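Non-structural protein (Porcine reproductive and respiratory syndrome virus, PDB 3IFU) acts as a papain-like cysteine protease with a zinc finger, the Nsp1alpha leader protein of the viral polyprotein, and probably suppresses host interferon-beta production. Local coordinates at residues A75-M87 / R97-L111. Numbering follows the deposited sequence.
Sequences ACWLSAIFPIARM and RMVRVAAEIYRAGQL. With ZN (zinc ion), chain B.
W77 drives its indole into the C-terminal end of helix 94-108, where I105, Y106 and the turn G109-Q110 receive it. The six-membered ring turns its edge to the face of Y106 in a T-shaped stack, centroids 5.3 Å apart and planes at 78°. Over one indole face Q110 CA makes a CH-pi contact, 4.0 Å from the centroid of the five-membered ring; A75 CB and L78 CG, from W77's own segment, lie over the rim of the opposite face. Chi1 of 44° sets CG between the backbone N and carbonyl carbon, laying one ring face against G109 C and Q110 N. Y106 is held from several directions: I81 CD1 meets its ring edge at CE1 (3.5 Å), L78 CD2 approaches its hydroxyl end, and OH is hydrogen-bonded to V16 O. Midway along the interface I81 is a knob in the hole formed by M98, V101, A102 and I105, its CG2 4.0 Å from A102 CB. At the far end A85 CB rests 3.9 Å from M98 CA, while the M98 chain, bent at chi2 and chi3, brings CE to the edge of the F82 ring. Apolar and aromatic packing joins the segments, with neither a hydrogen bond nor a salt bridge between them; the N-to-C directions of helices 81-87 and 97-108 (part of 94-108) differ by 137°. V99, R100 and R107, on the far side of the second helix, are by contrast exposed, R107 pairing with E104 by charge alone. C76 binds zinc through SG, with C70 SG, H146 ND1 and M180 OXT, the C-terminal carboxylate oxygen, as other ligands. Helix 81-87 packs on strand 140-142, C76 and L111 on strand 147-148. The helix pair, with zinc ligand C76 preceding it, fits the helical part of a papain-like cysteine protease fold.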
# COMPACT_ATOMS: atom_id res chain seq x y z
N ALA A 75 -13.12 9.92 -14.05
CA ALA A 75 -11.68 9.84 -14.24
C ALA A 75 -11.08 8.94 -13.17
O ALA A 75 -10.26 9.38 -12.37
CB ALA A 75 -11.06 11.23 -14.18
N CYS A 76 -11.51 7.68 -13.15
CA CYS A 76 -11.02 6.75 -12.15
C CYS A 76 -9.52 6.48 -12.28
O CYS A 76 -8.91 5.91 -11.37
CB CYS A 76 -11.84 5.45 -12.19
SG CYS A 76 -11.80 4.48 -13.73
N TRP A 77 -8.93 6.89 -13.40
CA TRP A 77 -7.49 6.69 -13.61
C TRP A 77 -6.69 7.54 -12.63
O TRP A 77 -5.50 7.29 -12.43
CB TRP A 77 -7.08 7.05 -15.04
CG TRP A 77 -7.69 8.33 -15.55
CD1 TRP A 77 -8.85 8.45 -16.26
CD2 TRP A 77 -7.19 9.66 -15.36
NE1 TRP A 77 -9.10 9.77 -16.53
CE2 TRP A 77 -8.10 10.54 -15.99
CE3 TRP A 77 -6.06 10.19 -14.72
CZ2 TRP A 77 -7.92 11.93 -16.00
CZ3 TRP A 77 -5.88 11.58 -14.73
CH2 TRP A 77 -6.80 12.43 -15.37
N LEU A 78 -7.32 8.54 -12.03
CA LEU A 78 -6.65 9.40 -11.06
C LEU A 78 -6.25 8.55 -9.87
O LEU A 78 -5.34 8.90 -9.10
CB LEU A 78 -7.59 10.52 -10.59
CG LEU A 78 -7.73 11.75 -11.50
CD1 LEU A 78 -8.78 12.68 -10.93
CD2 LEU A 78 -6.40 12.46 -11.59
N SER A 79 -6.93 7.41 -9.75
CA SER A 79 -6.69 6.46 -8.68
C SER A 79 -5.56 5.47 -9.01
O SER A 79 -5.05 4.80 -8.13
CB SER A 79 -8.00 5.71 -8.41
OG SER A 79 -7.81 4.63 -7.53
N ALA A 80 -5.17 5.39 -10.28
CA ALA A 80 -4.11 4.47 -10.69
C ALA A 80 -2.72 5.11 -10.73
O ALA A 80 -1.70 4.41 -10.81
CB ALA A 80 -4.44 3.86 -12.04
N ILE A 81 -2.67 6.44 -10.66
CA ILE A 81 -1.40 7.16 -10.71
C ILE A 81 -0.36 6.74 -9.65
O ILE A 81 0.77 6.39 -10.00
CB ILE A 81 -1.63 8.70 -10.63
CG1 ILE A 81 -2.56 9.13 -11.77
CG2 ILE A 81 -0.30 9.43 -10.74
CD1 ILE A 81 -2.66 10.61 -11.96
N PHE A 82 -0.75 6.74 -8.38
CA PHE A 82 0.17 6.35 -7.32
C PHE A 82 0.64 4.89 -7.39
O PHE A 82 1.84 4.62 -7.33
CB PHE A 82 -0.44 6.63 -5.94
CG PHE A 82 0.45 6.24 -4.80
CD1 PHE A 82 1.61 6.96 -4.53
CD2 PHE A 82 0.18 5.10 -4.06
CE1 PHE A 82 2.49 6.55 -3.54
CE2 PHE A 82 1.06 4.68 -3.06
CZ PHE A 82 2.22 5.41 -2.80
N PRO A 83 -0.29 3.92 -7.49
CA PRO A 83 0.12 2.51 -7.56
C PRO A 83 1.09 2.21 -8.71
O PRO A 83 2.06 1.47 -8.53
CB PRO A 83 -1.20 1.77 -7.71
CG PRO A 83 -2.13 2.63 -6.95
CD PRO A 83 -1.76 4.01 -7.40
N ILE A 84 0.82 2.76 -9.89
CA ILE A 84 1.70 2.53 -11.04
C ILE A 84 3.07 3.14 -10.78
O ILE A 84 4.09 2.55 -11.12
CB ILE A 84 1.11 3.12 -12.35
CG1 ILE A 84 -0.13 2.33 -12.77
CG2 ILE A 84 2.15 3.10 -13.44
CD1 ILE A 84 -0.94 2.98 -13.86
N ALA A 85 3.10 4.32 -10.18
CA ALA A 85 4.37 4.96 -9.89
C ALA A 85 5.15 4.21 -8.80
O ALA A 85 6.36 4.03 -8.93
CB ALA A 85 4.14 6.41 -9.47
N ARG A 86 4.48 3.77 -7.74
CA ARG A 86 5.19 3.06 -6.68
C ARG A 86 5.76 1.72 -7.11
O ARG A 86 6.89 1.39 -6.75
CB ARG A 86 4.31 2.81 -5.46
CG ARG A 86 5.15 2.41 -4.25
CD ARG A 86 5.66 3.67 -3.55
NE ARG A 86 7.07 3.67 -3.15
CZ ARG A 86 8.09 3.49 -3.98
NH1 ARG A 86 7.89 3.26 -5.26
NH2 ARG A 86 9.34 3.59 -3.52
N MET A 87 4.98 0.95 -7.85
CA MET A 87 5.41 -0.37 -8.31
C MET A 87 6.43 -0.26 -9.43
O MET A 87 7.10 -1.23 -9.76
CB MET A 87 4.21 -1.17 -8.79
CG MET A 87 3.03 -1.17 -7.83
SD MET A 87 1.72 -2.32 -8.29
CE MET A 87 0.83 -1.38 -9.51
N ARG A 97 9.53 9.54 -10.94
CA ARG A 97 8.55 8.59 -11.48
C ARG A 97 7.11 9.08 -11.33
O ARG A 97 6.33 9.01 -12.28
CB ARG A 97 8.71 7.26 -10.77
CG ARG A 97 8.02 6.13 -11.46
CD ARG A 97 8.58 5.95 -12.85
NE ARG A 97 7.73 5.10 -13.66
CZ ARG A 97 7.91 4.90 -14.96
NH1 ARG A 97 8.92 5.50 -15.57
NH2 ARG A 97 7.10 4.10 -15.63
N MET A 98 6.75 9.55 -10.13
CA MET A 98 5.40 10.05 -9.86
C MET A 98 5.04 11.16 -10.84
O MET A 98 3.95 11.17 -11.42
CB MET A 98 5.31 10.57 -8.43
CG MET A 98 4.07 11.42 -8.11
SD MET A 98 2.43 10.69 -8.47
CE MET A 98 2.32 9.39 -7.28
N VAL A 99 5.97 12.08 -11.03
CA VAL A 99 5.78 13.21 -11.92
C VAL A 99 5.60 12.82 -13.40
O VAL A 99 4.78 13.42 -14.11
CB VAL A 99 6.96 14.20 -11.77
CG1 VAL A 99 6.83 15.33 -12.77
CG2 VAL A 99 6.98 14.75 -10.35
N ARG A 100 6.36 11.83 -13.88
CA ARG A 100 6.27 11.38 -15.27
C ARG A 100 4.99 10.57 -15.50
O ARG A 100 4.38 10.67 -16.57
CB ARG A 100 7.47 10.52 -15.64
CG ARG A 100 8.82 11.18 -15.37
CD ARG A 100 9.17 12.21 -16.42
NE ARG A 100 9.40 11.59 -17.72
CZ ARG A 100 9.67 12.28 -18.83
NH1 ARG A 100 9.75 13.59 -18.78
NH2 ARG A 100 9.86 11.65 -19.98
N VAL A 101 4.61 9.77 -14.51
CA VAL A 101 3.41 8.95 -14.59
C VAL A 101 2.13 9.80 -14.63
O VAL A 101 1.21 9.51 -15.41
CB VAL A 101 3.33 7.99 -13.40
CG1 VAL A 101 1.97 7.31 -13.35
CG2 VAL A 101 4.43 6.96 -13.50
N ALA A 102 2.06 10.83 -13.80
CA ALA A 102 0.90 11.71 -13.76
C ALA A 102 0.76 12.44 -15.09
O ALA A 102 -0.30 12.44 -15.71
CB ALA A 102 1.03 12.71 -12.62
N ALA A 103 1.86 13.06 -15.53
CA ALA A 103 1.88 13.81 -16.79
C ALA A 103 1.40 12.97 -17.97
O ALA A 103 0.61 13.43 -18.78
CB ALA A 103 3.30 14.34 -17.07
N GLU A 104 1.89 11.73 -18.06
CA GLU A 104 1.48 10.84 -19.14
C GLU A 104 -0.02 10.58 -19.11
O GLU A 104 -0.72 10.81 -20.09
CB GLU A 104 2.21 9.49 -19.03
CG GLU A 104 3.57 9.45 -19.66
CD GLU A 104 3.54 9.71 -21.17
OE1 GLU A 104 2.52 9.40 -21.82
OE2 GLU A 104 4.56 10.21 -21.69
N ILE A 105 -0.51 10.11 -17.96
CA ILE A 105 -1.92 9.79 -17.79
C ILE A 105 -2.82 11.01 -17.97
O ILE A 105 -3.81 10.95 -18.71
CB ILE A 105 -2.14 9.10 -16.40
CG1 ILE A 105 -1.44 7.73 -16.40
CG2 ILE A 105 -3.61 8.94 -16.11
CD1 ILE A 105 -1.54 6.96 -15.11
N TYR A 106 -2.48 12.12 -17.32
CA TYR A 106 -3.26 13.35 -17.46
C TYR A 106 -3.38 13.74 -18.94
O TYR A 106 -4.46 14.10 -19.41
CB TYR A 106 -2.60 14.51 -16.71
CG TYR A 106 -3.12 14.70 -15.32
CD1 TYR A 106 -2.92 13.73 -14.34
CD2 TYR A 106 -3.80 15.87 -14.97
CE1 TYR A 106 -3.38 13.91 -13.05
CE2 TYR A 106 -4.27 16.06 -13.67
CZ TYR A 106 -4.06 15.08 -12.72
OH TYR A 106 -4.55 15.24 -11.45
N ARG A 107 -2.26 13.68 -19.65
CA ARG A 107 -2.24 14.02 -21.07
C ARG A 107 -3.22 13.14 -21.85
O ARG A 107 -4.07 13.63 -22.59
CB ARG A 107 -0.83 13.86 -21.63
CG ARG A 107 -0.74 14.16 -23.11
CD ARG A 107 0.68 14.36 -23.58
NE ARG A 107 1.42 13.11 -23.72
CZ ARG A 107 2.68 13.05 -24.13
NH1 ARG A 107 3.32 14.16 -24.44
NH2 ARG A 107 3.29 11.88 -24.26
N ALA A 108 -3.09 11.83 -21.67
CA ALA A 108 -3.96 10.88 -22.34
C ALA A 108 -5.41 11.01 -21.87
O ALA A 108 -6.34 10.64 -22.60
CB ALA A 108 -3.45 9.46 -22.10
N GLY A 109 -5.60 11.53 -20.66
CA GLY A 109 -6.93 11.70 -20.10
C GLY A 109 -7.69 10.40 -19.93
O GLY A 109 -8.93 10.37 -19.89
N GLN A 110 -6.94 9.31 -19.82
CA GLN A 110 -7.51 7.98 -19.66
C GLN A 110 -6.37 6.99 -19.51
O GLN A 110 -5.22 7.34 -19.74
CB GLN A 110 -8.35 7.62 -20.89
CG GLN A 110 -7.61 7.78 -22.21
CD GLN A 110 -8.44 7.36 -23.42
OE1 GLN A 110 -9.60 7.78 -23.57
NE2 GLN A 110 -7.86 6.54 -24.29
N LEU A 111 -6.69 5.77 -19.10
CA LEU A 111 -5.67 4.74 -18.95
C LEU A 111 -5.89 3.76 -20.08
O LEU A 111 -7.02 3.34 -20.35
CB LEU A 111 -5.81 4.05 -17.58
CG LEU A 111 -4.58 3.35 -16.99
CD1 LEU A 111 -3.30 4.15 -17.24
CD2 LEU A 111 -4.81 3.19 -15.49
ZN ZN B . -14.27 4.72 -14.31